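Local coordinates for 11S globulin seed storage protein (Amaranthus hypochondriacus, PDB 3QAC), which probably serves as a nutrient reservoir of the seed, a storage globulin whose mature subunits each consist of an acidic and a basic chain cut from one precursor, at residues A[72-77]-A[160-165]; A[35-40]-A[51-56]. All coordinates share one frame; numbering follows the deposited sequence.

Contact 1 (A[72-77]-A[160-165]); sequences ELIYIE and AVILID
Glu72 lies against Ile162 and Ile164 at one end of an antiparallel strand pair, 72-77 with 160-164, inside the N-terminal cupin barrel. From its CB, 3.5 Å from Leu163 O, the chain leaves with CG beside the backbone N (chi1 -54°) and then runs extended, which carries the acid over the neighbouring strand. Glu72 CG is still 4.1 Å from Leu163 O, and CD passes Ile162 CG2 at 3.8 Å. At the tip OE2 meets Ile162 CG2 at 3.6 Å and Ile164 CG1 at 3.8 Å, both carbons on one side of it; its charge is met outside the pair by a salt bridge to Arg180. On the same face Ile74 and Ile162 run side by side, and Ala160 CB touches both Ile74 CG2 and Ile76 CD1.

The backbones are joined at two hydrogen-bonded pairs, Leu73 with Leu163 and Tyr75 with Val161. Tyr75 N to Val161 O is almost straight, 176° at the hydrogen. The side chains of these four residues turn to the other face, where strands 346-351 and 394-401 of the C-terminal cupin pack on them; Tyr75 OH bonds to Lys327. At the far end Glu77 OE2, hydrogen-bonded to Tyr349 OH, also rests 3.7 Å from Val161 CG2.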
ATOM      1  N   GLU A  72       1.583  -6.767  15.067  1.00 30.87           N
ATOM      2  CA  GLU A  72       1.040  -8.011  15.571  1.00 32.95           C
ATOM      3  C   GLU A  72      -0.281  -7.750  16.224  1.00 31.83           C
ATOM      4  O   GLU A  72      -0.494  -6.701  16.812  1.00 33.99           O
ATOM      5  CB  GLU A  72       1.948  -8.610  16.632  1.00 37.44           C
ATOM      6  CG  GLU A  72       3.373  -8.807  16.211  1.00 36.00           C
ATOM      7  CD  GLU A  72       4.145  -9.468  17.302  1.00 37.56           C
ATOM      8  OE1 GLU A  72       4.036  -9.001  18.452  1.00 42.53           O
ATOM      9  OE2 GLU A  72       4.826 -10.476  17.030  1.00 39.49           O
ATOM     10  N   LEU A  73      -1.143  -8.740  16.121  1.00 33.27           N
ATOM     11  CA  LEU A  73      -2.415  -8.774  16.780  1.00 31.98           C
ATOM     12  C   LEU A  73      -2.300  -9.935  17.728  1.00 36.20           C
ATOM     13  O   LEU A  73      -2.045 -11.067  17.304  1.00 40.42           O
ATOM     14  CB  LEU A  73      -3.506  -9.048  15.758  1.00 34.45           C
ATOM     15  CG  LEU A  73      -4.754  -8.192  15.880  1.00 37.94           C
ATOM     16  CD1 LEU A  73      -4.357  -6.728  15.984  1.00 36.58           C
ATOM     17  CD2 LEU A  73      -5.644  -8.426  14.681  1.00 38.87           C
ATOM     18  N   ILE A  74      -2.481  -9.661  19.010  1.00 35.29           N
ATOM     19  CA  ILE A  74      -2.287 -10.657  20.045  1.00 30.36           C
ATOM     20  C   ILE A  74      -3.598 -10.953  20.776  1.00 40.12           C
ATOM     21  O   ILE A  74      -4.295 -10.050  21.225  1.00 37.08           O
ATOM     22  CB  ILE A  74      -1.262 -10.163  21.050  1.00 35.51           C
ATOM     23  CG1 ILE A  74       0.021  -9.751  20.314  1.00 36.99           C
ATOM     24  CG2 ILE A  74      -0.994 -11.230  22.077  1.00 38.91           C
ATOM     25  CD1 ILE A  74       0.946  -8.850  21.074  1.00 36.34           C
ATOM     26  N   TYR A  75      -3.944 -12.227  20.877  1.00 38.27           N
ATOM     27  CA  TYR A  75      -5.055 -12.623  21.712  1.00 37.11           C
ATOM     28  C   TYR A  75      -4.513 -13.408  22.895  1.00 40.18           C
ATOM     29  O   TYR A  75      -3.734 -14.350  22.728  1.00 42.02           O
ATOM     30  CB  TYR A  75      -6.063 -13.450  20.932  1.00 37.21           C
ATOM     31  CG  TYR A  75      -7.188 -13.994  21.778  1.00 36.94           C
ATOM     32  CD1 TYR A  75      -8.204 -13.168  22.224  1.00 40.59           C
ATOM     33  CD2 TYR A  75      -7.247 -15.337  22.107  1.00 40.07           C
ATOM     34  CE1 TYR A  75      -9.232 -13.652  22.990  1.00 40.53           C
ATOM     35  CE2 TYR A  75      -8.279 -15.836  22.871  1.00 43.40           C
ATOM     36  CZ  TYR A  75      -9.266 -14.992  23.309  1.00 41.11           C
ATOM     37  OH  TYR A  75     -10.297 -15.478  24.069  1.00 48.80           O
ATOM     38  N   ILE A  76      -4.911 -12.986  24.086  1.00 40.86           N
ATOM     39  CA  ILE A  76      -4.533 -13.663  25.312  1.00 39.82           C
ATOM     40  C   ILE A  76      -5.539 -14.778  25.500  1.00 44.85           C
ATOM     41  O   ILE A  76      -6.682 -14.540  25.891  1.00 50.35           O
ATOM     42  CB  ILE A  76      -4.569 -12.708  26.514  1.00 37.09           C
ATOM     43  CG1 ILE A  76      -3.575 -11.560  26.306  1.00 38.77           C
ATOM     44  CG2 ILE A  76      -4.280 -13.441  27.796  1.00 39.96           C
ATOM     45  CD1 ILE A  76      -2.195 -11.998  25.839  1.00 40.32           C
ATOM     46  N   GLU A  77      -5.120 -15.997  25.185  1.00 42.92           N
ATOM     47  CA  GLU A  77      -6.028 -17.124  25.185  1.00 42.92           C
ATOM     48  C   GLU A  77      -6.290 -17.531  26.615  1.00 46.71           C
ATOM     49  O   GLU A  77      -7.383 -17.980  26.966  1.00 40.33           O
ATOM     50  CB  GLU A  77      -5.401 -18.305  24.443  1.00 43.03           C
ATOM     51  CG  GLU A  77      -6.330 -19.485  24.323  1.00 45.81           C
ATOM     52  CD  GLU A  77      -5.621 -20.764  23.931  1.00 53.90           C
ATOM     53  OE1 GLU A  77      -5.625 -21.711  24.752  1.00 61.31           O
ATOM     54  OE2 GLU A  77      -5.063 -20.821  22.814  1.00 50.53           O
ATOM     55  N   ALA A 160      -0.677 -16.586  24.643  1.00 48.98           N
ATOM     56  CA  ALA A 160      -1.016 -15.594  23.644  1.00 39.04           C
ATOM     57  C   ALA A 160      -0.921 -16.192  22.235  1.00 43.46           C
ATOM     58  O   ALA A 160       0.038 -16.895  21.877  1.00 37.88           O
ATOM     59  CB  ALA A 160      -0.111 -14.389  23.794  1.00 33.95           C
ATOM     60  N   VAL A 161      -1.954 -15.936  21.451  1.00 38.62           N
ATOM     61  CA  VAL A 161      -1.960 -16.354  20.077  1.00 39.47           C
ATOM     62  C   VAL A 161      -1.715 -15.097  19.273  1.00 37.30           C
ATOM     63  O   VAL A 161      -2.442 -14.102  19.364  1.00 35.71           O
ATOM     64  CB  VAL A 161      -3.275 -17.048  19.693  1.00 37.51           C
ATOM     65  CG1 VAL A 161      -3.267 -17.423  18.240  1.00 35.58           C
ATOM     66  CG2 VAL A 161      -3.477 -18.287  20.561  1.00 37.04           C
ATOM     67  N   ILE A 162      -0.643 -15.146  18.509  1.00 36.73           N
ATOM     68  CA  ILE A 162      -0.109 -13.970  17.876  1.00 35.95           C
ATOM     69  C   ILE A 162      -0.183 -14.070  16.365  1.00 35.69           C
ATOM     70  O   ILE A 162       0.431 -14.947  15.759  1.00 40.25           O
ATOM     71  CB  ILE A 162       1.330 -13.781  18.335  1.00 36.27           C
ATOM     72  CG1 ILE A 162       1.356 -13.688  19.867  1.00 37.68           C
ATOM     73  CG2 ILE A 162       1.962 -12.572  17.666  1.00 35.44           C
ATOM     74  CD1 ILE A 162       2.732 -13.593  20.479  1.00 43.24           C
ATOM     75  N   LEU A 163      -0.967 -13.195  15.753  1.00 32.49           N
ATOM     76  CA  LEU A 163      -0.877 -13.024  14.316  1.00 33.23           C
ATOM     77  C   LEU A 163       0.200 -11.995  14.000  1.00 35.88           C
ATOM     78  O   LEU A 163       0.200 -10.876  14.552  1.00 32.75           O
ATOM     79  CB  LEU A 163      -2.205 -12.582  13.715  1.00 35.43           C
ATOM     80  CG  LEU A 163      -2.040 -12.335  12.216  1.00 38.82           C
ATOM     81  CD1 LEU A 163      -2.569 -13.514  11.431  1.00 39.36           C
ATOM     82  CD2 LEU A 163      -2.743 -11.063  11.796  1.00 41.39           C
ATOM     83  N   ILE A 164       1.118 -12.384  13.118  1.00 35.89           N
ATOM     84  CA  ILE A 164       2.188 -11.501  12.669  1.00 32.89           C
ATOM     85  C   ILE A 164       1.969 -11.174  11.209  1.00 36.07           C
ATOM     86  O   ILE A 164       2.080 -12.045  10.346  1.00 33.84           O
ATOM     87  CB  ILE A 164       3.569 -12.133  12.819  1.00 36.39           C
ATOM     88  CG1 ILE A 164       3.727 -12.758  14.209  1.00 33.84           C
ATOM     89  CG2 ILE A 164       4.652 -11.098  12.549  1.00 32.18           C
ATOM     90  CD1 ILE A 164       5.039 -13.451  14.397  1.00 30.40           C
ATOM     91  N   ASP A 165       1.659  -9.913  10.929  1.00 32.96           N
ATOM     92  CA  ASP A 165       1.178  -9.551   9.610  1.00 33.56           C
ATOM     93  C   ASP A 165       2.328  -9.099   8.731  1.00 36.46           C
ATOM     94  O   ASP A 165       2.517  -7.900   8.496  1.00 39.53           O
ATOM     95  CB  ASP A 165       0.115  -8.467   9.719  1.00 35.70           C
ATOM     96  CG  ASP A 165      -0.363  -8.011   8.378  1.00 40.24           C
ATOM     97  OD1 ASP A 165      -0.219  -8.819   7.437  1.00 36.82           O
ATOM     98  OD2 ASP A 165      -0.868  -6.862   8.263  1.00 39.49           O
TER

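Contact 2 (A[35-40]-A[51-56]); sequences TEVWDS and SVIRRT
Arg54 and Glu36 form a side-on salt bridge across an antiparallel strand pair, 35-37 with 51-56, joined through helix 43-48 at one side of the N-terminal cupin sheet. Arg54 NE reaches Glu36 OE1 at 2.9 Å and NH1 reaches OE2 at 2.8 Å, the second bond nearly straight at 170°. Both oxygens lie close to the guanidinium plane, yet they are met from above the carboxylate plane, the two planes being 53° apart. The bend at chi3 (63°) in Arg54 folds the guanidinium back across Glu36. Trp38 CH2 sits over one guanidinium face, 3.7 Å from Arg54 CZ, with ring and guanidinium steeply inclined to each other. A face of the Trp38 six-membered ring takes Val52 CG1 in a CH-pi contact, while Trp38 N bonds to Val52 O in the strand pairing. On the other face Val37 CG2 packs on Ile53 CG2, and Arg55 NH1 gives Thr35 OG1 a weak bond.

Farther out, NE1 bonded to Leu22 O helps Val52 CG1 set the indole's orientation, Arg55 pairs mainly with Glu190, and Arg54 NH2 donates onward to Tyr349 OH in the C-terminal cupin. Leucine in place of Arg54 would probably leave the Glu36 carboxylate without its charged mate and Tyr349 OH without this bond. One water links Glu36 OE1 to Thr56 OG1. Toward Ser40 and Ser51, the two hydroxyls share a 2.6 Å hydrogen bond, and a second water joins Ser40 OG to Val52 N, accepting from that nitrogen at 2.7 Å.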
ATOM      1  N   THR A  35       7.266 -21.588  22.664  1.00 40.10           N
ATOM      2  CA  THR A  35       6.847 -20.856  21.493  1.00 42.16           C
ATOM      3  C   THR A  35       6.579 -21.838  20.375  1.00 43.35           C
ATOM      4  O   THR A  35       7.489 -22.515  19.891  1.00 42.67           O
ATOM      5  CB  THR A  35       7.909 -19.831  21.056  1.00 41.78           C
ATOM      6  OG1 THR A  35       8.042 -18.838  22.074  1.00 42.86           O
ATOM      7  CG2 THR A  35       7.490 -19.151  19.750  1.00 40.55           C
ATOM      8  N   GLU A  36       5.322 -21.907  19.964  1.00 39.44           N
ATOM      9  CA  GLU A  36       4.926 -22.777  18.882  1.00 37.87           C
ATOM     10  C   GLU A  36       4.678 -21.985  17.609  1.00 42.32           C
ATOM     11  O   GLU A  36       3.890 -21.021  17.596  1.00 41.96           O
ATOM     12  CB  GLU A  36       3.692 -23.551  19.291  1.00 39.89           C
ATOM     13  CG  GLU A  36       3.823 -24.127  20.682  1.00 42.83           C
ATOM     14  CD  GLU A  36       2.556 -24.791  21.150  1.00 45.78           C
ATOM     15  OE1 GLU A  36       1.952 -24.293  22.117  1.00 50.39           O
ATOM     16  OE2 GLU A  36       2.161 -25.813  20.548  1.00 51.06           O
ATOM     17  N   VAL A  37       5.350 -22.393  16.535  1.00 38.25           N
ATOM     18  CA  VAL A  37       5.319 -21.640  15.287  1.00 36.94           C
ATOM     19  C   VAL A  37       4.641 -22.431  14.186  1.00 42.34           C
ATOM     20  O   VAL A  37       5.049 -23.570  13.869  1.00 36.77           O
ATOM     21  CB  VAL A  37       6.731 -21.253  14.834  1.00 39.04           C
ATOM     22  CG1 VAL A  37       6.674 -20.401  13.562  1.00 34.68           C
ATOM     23  CG2 VAL A  37       7.470 -20.541  15.968  1.00 35.48           C
ATOM     24  N   TRP A  38       3.590 -21.841  13.611  1.00 36.37           N
ATOM     25  CA  TRP A  38       2.925 -22.488  12.502  1.00 38.36           C
ATOM     26  C   TRP A  38       3.855 -22.394  11.310  1.00 36.66           C
ATOM     27  O   TRP A  38       4.796 -21.610  11.326  1.00 34.80           O
ATOM     28  CB  TRP A  38       1.571 -21.858  12.206  1.00 31.62           C
ATOM     29  CG  TRP A  38       0.455 -22.417  13.041  1.00 35.52           C
ATOM     30  CD1 TRP A  38      -0.548 -23.248  12.625  1.00 34.58           C
ATOM     31  CD2 TRP A  38       0.225 -22.181  14.435  1.00 32.56           C
ATOM     32  NE1 TRP A  38      -1.383 -23.545  13.679  1.00 34.06           N
ATOM     33  CE2 TRP A  38      -0.927 -22.897  14.800  1.00 33.61           C
ATOM     34  CE3 TRP A  38       0.887 -21.431  15.414  1.00 35.64           C
ATOM     35  CZ2 TRP A  38      -1.438 -22.884  16.105  1.00 36.13           C
ATOM     36  CZ3 TRP A  38       0.383 -21.415  16.698  1.00 37.03           C
ATOM     37  CH2 TRP A  38      -0.768 -22.139  17.035  1.00 37.51           C
ATOM     38  N   ASP A  39       3.588 -23.197  10.291  1.00 36.10           N
ATOM     39  CA  ASP A  39       4.418 -23.232   9.091  1.00 37.08           C
ATOM     40  C   ASP A  39       3.998 -22.122   8.139  1.00 35.90           C
ATOM     41  O   ASP A  39       2.978 -22.214   7.466  1.00 37.63           O
ATOM     42  CB  ASP A  39       4.295 -24.606   8.419  1.00 36.28           C
ATOM     43  CG  ASP A  39       5.180 -24.755   7.192  1.00 41.84           C
ATOM     44  OD1 ASP A  39       5.905 -23.809   6.813  1.00 44.24           O
ATOM     45  OD2 ASP A  39       5.139 -25.840   6.589  1.00 48.78           O
ATOM     46  N   SER A  40       4.801 -21.073   8.076  1.00 37.55           N
ATOM     47  CA  SER A  40       4.496 -19.939   7.227  1.00 36.26           C
ATOM     48  C   SER A  40       4.621 -20.259   5.753  1.00 39.60           C
ATOM     49  O   SER A  40       4.235 -19.441   4.919  1.00 35.64           O
ATOM     50  CB  SER A  40       5.401 -18.757   7.565  1.00 39.50           C
ATOM     51  OG  SER A  40       5.258 -18.406   8.915  1.00 36.84           O
ATOM     52  N   SER A  51       2.052 -14.830   9.583  1.00 29.90           N
ATOM     53  CA  SER A  51       2.585 -15.956  10.315  1.00 31.58           C
ATOM     54  C   SER A  51       1.833 -15.982  11.630  1.00 36.72           C
ATOM     55  O   SER A  51       1.283 -14.977  12.076  1.00 35.88           O
ATOM     56  CB  SER A  51       4.080 -15.806  10.549  1.00 35.84           C
ATOM     57  OG  SER A  51       4.805 -15.865   9.321  1.00 34.90           O
ATOM     58  N   VAL A  52       1.771 -17.145  12.236  1.00 35.64           N
ATOM     59  CA  VAL A  52       1.114 -17.262  13.509  1.00 32.93           C
ATOM     60  C   VAL A  52       2.057 -17.971  14.463  1.00 38.35           C
ATOM     61  O   VAL A  52       2.716 -18.969  14.099  1.00 42.12           O
ATOM     62  CB  VAL A  52      -0.240 -18.015  13.381  1.00 29.41           C
ATOM     63  CG1 VAL A  52      -0.899 -18.184  14.730  1.00 33.73           C
ATOM     64  CG2 VAL A  52      -1.171 -17.273  12.433  1.00 29.80           C
ATOM     65  N   ILE A  53       2.159 -17.416  15.662  1.00 36.22           N
ATOM     66  CA  ILE A  53       2.798 -18.098  16.769  1.00 35.66           C
ATOM     67  C   ILE A  53       1.894 -18.145  17.994  1.00 38.79           C
ATOM     68  O   ILE A  53       0.931 -17.376  18.127  1.00 36.96           O
ATOM     69  CB  ILE A  53       4.113 -17.448  17.163  1.00 32.71           C
ATOM     70  CG1 ILE A  53       3.881 -16.013  17.620  1.00 37.83           C
ATOM     71  CG2 ILE A  53       5.101 -17.511  16.008  1.00 32.32           C
ATOM     72  CD1 ILE A  53       5.087 -15.430  18.361  1.00 37.67           C
ATOM     73  N   ARG A  54       2.202 -19.073  18.886  1.00 35.46           N
ATOM     74  CA  ARG A  54       1.522 -19.144  20.155  1.00 37.78           C
ATOM     75  C   ARG A  54       2.607 -19.280  21.199  1.00 40.15           C
ATOM     76  O   ARG A  54       3.476 -20.137  21.082  1.00 42.54           O
ATOM     77  CB  ARG A  54       0.550 -20.318  20.188  1.00 37.70           C
ATOM     78  CG  ARG A  54       0.014 -20.633  21.573  1.00 42.29           C
ATOM     79  CD  ARG A  54      -1.016 -21.751  21.529  1.00 41.80           C
ATOM     80  NE  ARG A  54      -0.441 -23.008  21.058  1.00 47.08           N
ATOM     81  CZ  ARG A  54      -1.091 -23.887  20.304  1.00 45.05           C
ATOM     82  NH1 ARG A  54      -0.493 -25.003  19.910  1.00 44.36           N
ATOM     83  NH2 ARG A  54      -2.338 -23.644  19.931  1.00 43.66           N
ATOM     84  N   ARG A  55       2.601 -18.393  22.181  1.00 39.19           N
ATOM     85  CA  ARG A  55       3.598 -18.458  23.234  1.00 38.71           C
ATOM     86  C   ARG A  55       2.895 -18.843  24.497  1.00 45.96           C
ATOM     87  O   ARG A  55       1.831 -18.302  24.827  1.00 45.89           O
ATOM     88  CB  ARG A  55       4.313 -17.128  23.445  1.00 34.27           C
ATOM     89  CG  ARG A  55       5.001 -16.568  22.210  1.00 45.13           C
ATOM     90  CD  ARG A  55       5.826 -15.339  22.575  1.00 41.44           C
ATOM     91  NE  ARG A  55       6.415 -14.696  21.406  1.00 44.90           N
ATOM     92  CZ  ARG A  55       7.515 -15.122  20.782  1.00 43.64           C
ATOM     93  NH1 ARG A  55       8.145 -16.223  21.190  1.00 42.87           N
ATOM     94  NH2 ARG A  55       7.974 -14.461  19.729  1.00 39.20           N
ATOM     95  N   THR A  56       3.492 -19.801  25.189  1.00 47.04           N
ATOM     96  CA  THR A  56       3.030 -20.214  26.488  1.00 44.53           C
ATOM     97  C   THR A  56       4.114 -19.819  27.457  1.00 44.85           C
ATOM     98  O   THR A  56       5.216 -20.350  27.428  1.00 49.66           O
ATOM     99  CB  THR A  56       2.827 -21.715  26.515  1.00 49.17           C
ATOM    100  OG1 THR A  56       1.821 -22.059  25.558  1.00 45.20           O
ATOM    101  CG2 THR A  56       2.394 -22.168  27.895  1.00 50.36           C
TER
HETATM  102  O   HOH W   1       2.948 -21.984  23.265  1.00 37.39           O
HETATM  103  O   HOH W   2       2.848 -19.155  10.735  1.00 43.86           O

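Contact 2 comes first along the chain and is complete before contact 1 opens, yet their centres lie only about 9 Å apart. Both belong to one antiparallel sheet of the N-terminal cupin, in which strands 33-37, 51-57, 158-164 and 72-78 follow one another. The join is between 51-57 and 158-164: Ile162 N to Ile53 O and Ile164 N to Ser51 O are probable hydrogen bonds, both 2.8 Å. The late strand 158-164 is thus inserted between two earlier ones, closing a long excursion of the chain. Tyr349 OH, from the C-terminal cupin, is hydrogen-bonded to Glu77 OE2 of contact 1 and to Arg54 NH2 of contact 2, so this sheet faces the other cupin within the same subunit.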